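Local atomic coordinates of glycine betaine, L-proline ABC transporter, glycine/betaine/L-proline-binding protein (ProX) (Borrelia burgdorferi, PDB entry 3TMG), a protein that binds glycine betaine and, as the substrate-binding protein of an ABC-type uptake system, probably delivers such compatible solutes to its membrane transporter. Residues A30-Y44 with D221-W233. Residues are numbered along the deposited sequence; the frame is centred on the assembly and turned at random.
Sequences AATNVLKVVFEKMGY and DFDAYYVFDHFYW
Val227 reaches from helix 222-230 toward helix 26-41, and its forked side chain serves three neighbours at once. Its CB lies 3.6 Å from Phe39 CZ. From there CG1, anti to the backbone N (chi1 177°), stays beside Phe39 CZ and also reaches Leu35 CD2, 4.0 Å away, while CG2 turns to Met42 and touches SD at 3.6 Å. A beta-branched residue suits this spot because branching at CB sends one methyl to Leu35 and the other to Met42, while CB itself rests against Phe39. Leu35 in turn lays CD1 over one face of Phe231, a CH-pi contact 4.2 Å from the ring centroid. Small Ala31 lets the indole of Trp233 come close, with CB 3.5 Å from CZ2. At the other end the Tyr44 hydroxyl, with one proton to offer, lies within weak hydrogen-bonding distance of both oxygens of the Asp221 carboxylate, which is nearly coplanar with the ring. From the N-cap position of helix 222-230, OD1 also accepts a capping bond from Ala224 N at 3.1 Å. Segments 30-41 and 222-230 run roughly antiparallel (145°), their axes 11.5 Å apart at closest approach, in one lobe of this periplasmic-binding-protein fold. Phe39 and Tyr44 also pack on strand 16-22, Leu35 and Phe231 on strand 67-73, and Trp270 meets Phe231 edge-to-face.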
loop_
_atom_site.group_PDB
_atom_site.type_symbol
_atom_site.label_atom_id
_atom_site.label_comp_id
_atom_site.label_asym_id
_atom_site.label_seq_id
_atom_site.Cartn_x
_atom_site.Cartn_y
_atom_site.Cartn_z
ATOM N N ALA A 30 -0.019 8.594 0.251
ATOM C CA ALA A 30 -0.989 9.461 -0.509
ATOM C C ALA A 30 -2.381 9.467 0.088
ATOM O O ALA A 30 -2.953 10.538 0.397
ATOM C CB ALA A 30 -1.060 9.089 -1.981
ATOM N N ALA A 31 -2.954 8.279 0.261
ATOM C CA ALA A 31 -4.298 8.168 0.896
ATOM C C ALA A 31 -4.391 8.760 2.283
ATOM O O ALA A 31 -5.391 9.421 2.635
ATOM C CB ALA A 31 -4.757 6.706 0.953
ATOM N N THR A 32 -3.366 8.514 3.110
ATOM C CA THR A 32 -3.402 8.949 4.501
ATOM C C THR A 32 -3.309 10.487 4.626
ATOM O O THR A 32 -4.045 11.105 5.412
ATOM C CB THR A 32 -2.323 8.188 5.336
ATOM O OG1 THR A 32 -2.619 6.776 5.217
ATOM C CG2 THR A 32 -2.444 8.559 6.804
ATOM N N ASN A 33 -2.427 11.094 3.823
ATOM C CA ASN A 33 -2.360 12.557 3.723
ATOM C C ASN A 33 -3.620 13.200 3.139
ATOM O O ASN A 33 -4.068 14.243 3.639
ATOM C CB ASN A 33 -1.099 13.009 2.968
ATOM C CG ASN A 33 0.133 13.069 3.865
ATOM O OD1 ASN A 33 0.393 14.100 4.458
ATOM N ND2 ASN A 33 0.932 11.975 3.928
ATOM N N VAL A 34 -4.221 12.561 2.146
ATOM C CA VAL A 34 -5.546 13.045 1.655
ATOM C C VAL A 34 -6.576 13.046 2.796
ATOM O O VAL A 34 -7.218 14.067 3.023
ATOM C CB VAL A 34 -6.084 12.217 0.477
ATOM C CG1 VAL A 34 -7.578 12.537 0.197
ATOM C CG2 VAL A 34 -5.254 12.517 -0.757
ATOM N N LEU A 35 -6.712 11.931 3.521
ATOM C CA LEU A 35 -7.662 11.892 4.638
ATOM C C LEU A 35 -7.309 12.867 5.764
ATOM O O LEU A 35 -8.195 13.481 6.396
ATOM C CB LEU A 35 -7.878 10.473 5.143
ATOM C CG LEU A 35 -8.779 9.602 4.247
ATOM C CD1 LEU A 35 -9.130 8.298 4.959
ATOM C CD2 LEU A 35 -10.099 10.262 3.804
ATOM N N LYS A 36 -6.011 13.063 5.996
ATOM C CA LYS A 36 -5.617 14.074 6.949
ATOM C C LYS A 36 -6.209 15.458 6.567
ATOM O O LYS A 36 -6.748 16.180 7.411
ATOM C CB LYS A 36 -4.093 14.142 7.020
ATOM C CG LYS A 36 -3.619 15.134 8.068
ATOM C CD LYS A 36 -2.100 15.055 8.127
ATOM C CE LYS A 36 -1.569 16.422 8.351
ATOM N NZ LYS A 36 -0.934 16.450 9.679
ATOM N N VAL A 37 -6.063 15.829 5.303
ATOM C CA VAL A 37 -6.588 17.109 4.776
ATOM C C VAL A 37 -8.118 17.185 4.904
ATOM O O VAL A 37 -8.660 18.187 5.357
ATOM C CB VAL A 37 -6.114 17.332 3.318
ATOM C CG1 VAL A 37 -6.799 18.552 2.709
ATOM C CG2 VAL A 37 -4.593 17.525 3.316
ATOM N N VAL A 38 -8.803 16.107 4.536
ATOM C CA VAL A 38 -10.255 16.017 4.688
ATOM C C VAL A 38 -10.700 16.254 6.153
ATOM O O VAL A 38 -11.563 17.135 6.410
ATOM C CB VAL A 38 -10.754 14.659 4.167
ATOM C CG1 VAL A 38 -12.226 14.497 4.475
ATOM C CG2 VAL A 38 -10.477 14.553 2.670
ATOM N N PHE A 39 -10.091 15.529 7.108
ATOM C CA PHE A 39 -10.422 15.716 8.528
ATOM C C PHE A 39 -10.090 17.134 9.038
ATOM O O PHE A 39 -10.845 17.714 9.822
ATOM C CB PHE A 39 -9.768 14.659 9.405
ATOM C CG PHE A 39 -10.456 13.337 9.385
ATOM C CD1 PHE A 39 -11.797 13.226 9.751
ATOM C CD2 PHE A 39 -9.763 12.175 9.048
ATOM C CE1 PHE A 39 -12.433 11.979 9.738
ATOM C CE2 PHE A 39 -10.388 10.945 9.051
ATOM C CZ PHE A 39 -11.732 10.839 9.391
ATOM N N GLU A 40 -8.961 17.695 8.607
ATOM C CA GLU A 40 -8.643 19.083 8.944
ATOM C C GLU A 40 -9.726 20.051 8.487
ATOM O O GLU A 40 -10.106 20.961 9.263
ATOM C CB GLU A 40 -7.298 19.527 8.391
ATOM C CG GLU A 40 -6.122 18.862 9.086
ATOM C CD GLU A 40 -4.779 19.148 8.419
ATOM O OE1 GLU A 40 -4.720 19.655 7.279
ATOM O OE2 GLU A 40 -3.751 18.856 9.054
ATOM N N LYS A 41 -10.203 19.883 7.252
ATOM C CA LYS A 41 -11.242 20.779 6.740
ATOM C C LYS A 41 -12.555 20.637 7.496
ATOM O O LYS A 41 -13.320 21.614 7.589
ATOM C CB LYS A 41 -11.435 20.628 5.251
ATOM C CG LYS A 41 -10.351 21.358 4.486
ATOM C CD LYS A 41 -10.290 20.876 3.058
ATOM C CE LYS A 41 -11.379 21.548 2.229
ATOM N NZ LYS A 41 -11.466 23.000 2.573
ATOM N N MET A 42 -12.799 19.435 8.038
ATOM C CA MET A 42 -13.899 19.183 8.977
ATOM C C MET A 42 -13.648 19.684 10.412
ATOM O O MET A 42 -14.532 19.548 11.269
ATOM C CB MET A 42 -14.261 17.691 9.027
ATOM C CG MET A 42 -14.768 17.121 7.715
ATOM S SD MET A 42 -14.845 15.322 7.629
ATOM C CE MET A 42 -15.845 14.900 9.073
ATOM N N GLY A 43 -12.480 20.266 10.686
ATOM C CA GLY A 43 -12.243 20.892 12.005
ATOM C C GLY A 43 -11.553 19.970 13.004
ATOM O O GLY A 43 -11.544 20.242 14.199
ATOM N N TYR A 44 -10.938 18.890 12.519
ATOM C CA TYR A 44 -10.174 18.003 13.393
ATOM C C TYR A 44 -8.710 18.418 13.517
ATOM O O TYR A 44 -8.093 18.938 12.566
ATOM C CB TYR A 44 -10.194 16.560 12.830
ATOM C CG TYR A 44 -11.466 15.829 13.101
ATOM C CD1 TYR A 44 -12.614 16.145 12.401
ATOM C CD2 TYR A 44 -11.538 14.832 14.087
ATOM C CE1 TYR A 44 -13.811 15.487 12.653
ATOM C CE2 TYR A 44 -12.741 14.173 14.358
ATOM C CZ TYR A 44 -13.872 14.501 13.622
ATOM O OH TYR A 44 -15.084 13.878 13.835
ATOM N N ASP A 221 -17.230 8.665 17.828
ATOM C CA ASP A 221 -17.125 9.767 16.904
ATOM C C ASP A 221 -17.704 9.306 15.578
ATOM O O ASP A 221 -16.996 8.803 14.702
ATOM C CB ASP A 221 -15.666 10.224 16.768
ATOM C CG ASP A 221 -15.510 11.454 15.900
ATOM O OD1 ASP A 221 -16.486 11.886 15.228
ATOM O OD2 ASP A 221 -14.380 11.993 15.884
ATOM N N PHE A 222 -19.011 9.458 15.450
ATOM C CA PHE A 222 -19.672 8.981 14.272
ATOM C C PHE A 222 -19.255 9.696 12.997
ATOM O O PHE A 222 -19.240 9.077 11.926
ATOM C CB PHE A 222 -21.213 9.015 14.421
ATOM C CG PHE A 222 -21.910 8.332 13.282
ATOM C CD1 PHE A 222 -21.641 7.002 13.002
ATOM C CD2 PHE A 222 -22.764 9.031 12.439
ATOM C CE1 PHE A 222 -22.242 6.357 11.913
ATOM C CE2 PHE A 222 -23.397 8.397 11.379
ATOM C CZ PHE A 222 -23.136 7.063 11.111
ATOM N N ASP A 223 -18.952 10.992 13.089
ATOM C CA ASP A 223 -18.456 11.735 11.929
ATOM C C ASP A 223 -17.138 11.161 11.391
ATOM O O ASP A 223 -16.967 11.044 10.146
ATOM C CB ASP A 223 -18.308 13.215 12.263
ATOM C CG ASP A 223 -19.657 13.913 12.444
ATOM O OD1 ASP A 223 -20.701 13.366 12.036
ATOM O OD2 ASP A 223 -19.652 15.007 12.995
ATOM N N ALA A 224 -16.216 10.804 12.300
ATOM C CA ALA A 224 -14.929 10.221 11.881
ATOM C C ALA A 224 -15.153 8.829 11.315
ATOM O O ALA A 224 -14.582 8.492 10.289
ATOM C CB ALA A 224 -13.888 10.170 13.005
ATOM N N TYR A 225 -15.992 8.034 11.983
ATOM C CA TYR A 225 -16.405 6.721 11.461
ATOM C C TYR A 225 -16.959 6.818 10.044
ATOM O O TYR A 225 -16.569 6.037 9.164
ATOM C CB TYR A 225 -17.441 6.097 12.397
ATOM C CG TYR A 225 -17.925 4.737 11.961
ATOM C CD1 TYR A 225 -18.983 4.610 11.060
ATOM C CD2 TYR A 225 -17.310 3.576 12.426
ATOM C CE1 TYR A 225 -19.428 3.351 10.636
ATOM C CE2 TYR A 225 -17.753 2.316 12.024
ATOM C CZ TYR A 225 -18.818 2.204 11.134
ATOM O OH TYR A 225 -19.269 0.956 10.698
ATOM N N TYR A 226 -17.847 7.783 9.822
ATOM C CA TYR A 226 -18.486 7.977 8.523
ATOM C C TYR A 226 -17.446 8.210 7.430
ATOM O O TYR A 226 -17.537 7.601 6.373
ATOM C CB TYR A 226 -19.480 9.152 8.613
ATOM C CG TYR A 226 -20.275 9.445 7.360
ATOM C CD1 TYR A 226 -19.650 9.991 6.228
ATOM C CD2 TYR A 226 -21.674 9.205 7.311
ATOM C CE1 TYR A 226 -20.372 10.269 5.083
ATOM C CE2 TYR A 226 -22.410 9.499 6.178
ATOM C CZ TYR A 226 -21.760 10.045 5.085
ATOM O OH TYR A 226 -22.497 10.302 3.949
ATOM N N VAL A 227 -16.433 9.053 7.687
ATOM C CA VAL A 227 -15.406 9.299 6.678
ATOM C C VAL A 227 -14.620 8.005 6.376
ATOM O O VAL A 227 -14.424 7.646 5.204
ATOM C CB VAL A 227 -14.450 10.428 7.097
ATOM C CG1 VAL A 227 -13.358 10.613 6.068
ATOM C CG2 VAL A 227 -15.239 11.721 7.303
ATOM N N PHE A 228 -14.173 7.299 7.416
ATOM C CA PHE A 228 -13.509 6.014 7.190
ATOM C C PHE A 228 -14.405 5.047 6.387
ATOM O O PHE A 228 -13.920 4.298 5.502
ATOM C CB PHE A 228 -13.076 5.358 8.519
ATOM C CG PHE A 228 -11.842 5.996 9.168
ATOM C CD1 PHE A 228 -10.604 5.990 8.517
ATOM C CD2 PHE A 228 -11.917 6.555 10.435
ATOM C CE1 PHE A 228 -9.467 6.549 9.117
ATOM C CE2 PHE A 228 -10.783 7.133 11.043
ATOM C CZ PHE A 228 -9.553 7.111 10.389
ATOM N N ASP A 229 -15.700 5.072 6.689
ATOM C CA ASP A 229 -16.653 4.143 6.062
ATOM C C ASP A 229 -16.938 4.507 4.588
ATOM O O ASP A 229 -17.274 3.628 3.789
ATOM C CB ASP A 229 -17.945 4.141 6.899
ATOM C CG ASP A 229 -18.859 2.955 6.599
ATOM O OD1 ASP A 229 -18.413 1.850 6.217
ATOM O OD2 ASP A 229 -20.058 3.150 6.752
ATOM N N HIS A 230 -16.768 5.776 4.214
ATOM C CA HIS A 230 -17.083 6.248 2.871
ATOM C C HIS A 230 -15.904 6.498 1.976
ATOM O O HIS A 230 -16.073 6.637 0.773
ATOM C CB HIS A 230 -17.985 7.517 2.923
ATOM C CG HIS A 230 -19.393 7.237 3.405
ATOM N ND1 HIS A 230 -19.695 7.090 4.712
ATOM C CD2 HIS A 230 -20.596 7.083 2.697
ATOM C CE1 HIS A 230 -21.031 6.853 4.828
ATOM N NE2 HIS A 230 -21.563 6.850 3.595
ATOM N N PHE A 231 -14.684 6.531 2.518
ATOM C CA PHE A 231 -13.492 6.766 1.701
ATOM C C PHE A 231 -13.351 5.660 0.628
ATOM O O PHE A 231 -13.278 4.487 0.963
ATOM C CB PHE A 231 -12.255 6.783 2.591
ATOM C CG PHE A 231 -10.956 6.829 1.827
ATOM C CD1 PHE A 231 -10.672 7.907 1.008
ATOM C CD2 PHE A 231 -10.030 5.786 1.930
ATOM C CE1 PHE A 231 -9.463 7.945 0.296
ATOM C CE2 PHE A 231 -8.808 5.812 1.216
ATOM C CZ PHE A 231 -8.535 6.884 0.408
ATOM N N TYR A 232 -13.243 6.059 -0.630
ATOM C CA TYR A 232 -13.098 5.101 -1.726
ATOM C C TYR A 232 -12.463 5.852 -2.882
ATOM O O TYR A 232 -12.853 6.998 -3.178
ATOM C CB TYR A 232 -14.482 4.538 -2.179
ATOM C CG TYR A 232 -14.298 3.414 -3.160
ATOM C CD1 TYR A 232 -14.172 3.670 -4.547
ATOM C CD2 TYR A 232 -14.134 2.111 -2.691
ATOM C CE1 TYR A 232 -13.949 2.618 -5.441
ATOM C CE2 TYR A 232 -13.905 1.064 -3.542
ATOM C CZ TYR A 232 -13.820 1.316 -4.906
ATOM O OH TYR A 232 -13.565 0.224 -5.683
ATOM N N TRP A 233 -11.500 5.230 -3.541
ATOM C CA TRP A 233 -11.008 5.835 -4.781
ATOM C C TRP A 233 -10.423 4.818 -5.730
ATOM O O TRP A 233 -10.356 3.620 -5.394
ATOM C CB TRP A 233 -10.029 6.981 -4.464
ATOM C CG TRP A 233 -8.759 6.599 -3.732
ATOM C CD1 TRP A 233 -8.397 5.372 -3.163
ATOM C CD2 TRP A 233 -7.615 7.482 -3.514
ATOM N NE1 TRP A 233 -7.135 5.459 -2.602
ATOM C CE2 TRP A 233 -6.607 6.701 -2.819
ATOM C CE3 TRP A 233 -7.349 8.826 -3.830
ATOM C CZ2 TRP A 233 -5.368 7.239 -2.465
ATOM C CZ3 TRP A 233 -6.110 9.368 -3.466
ATOM C CH2 TRP A 233 -5.145 8.592 -2.790
HETATM O O HOH W 1 -17.165 15.584 14.341
#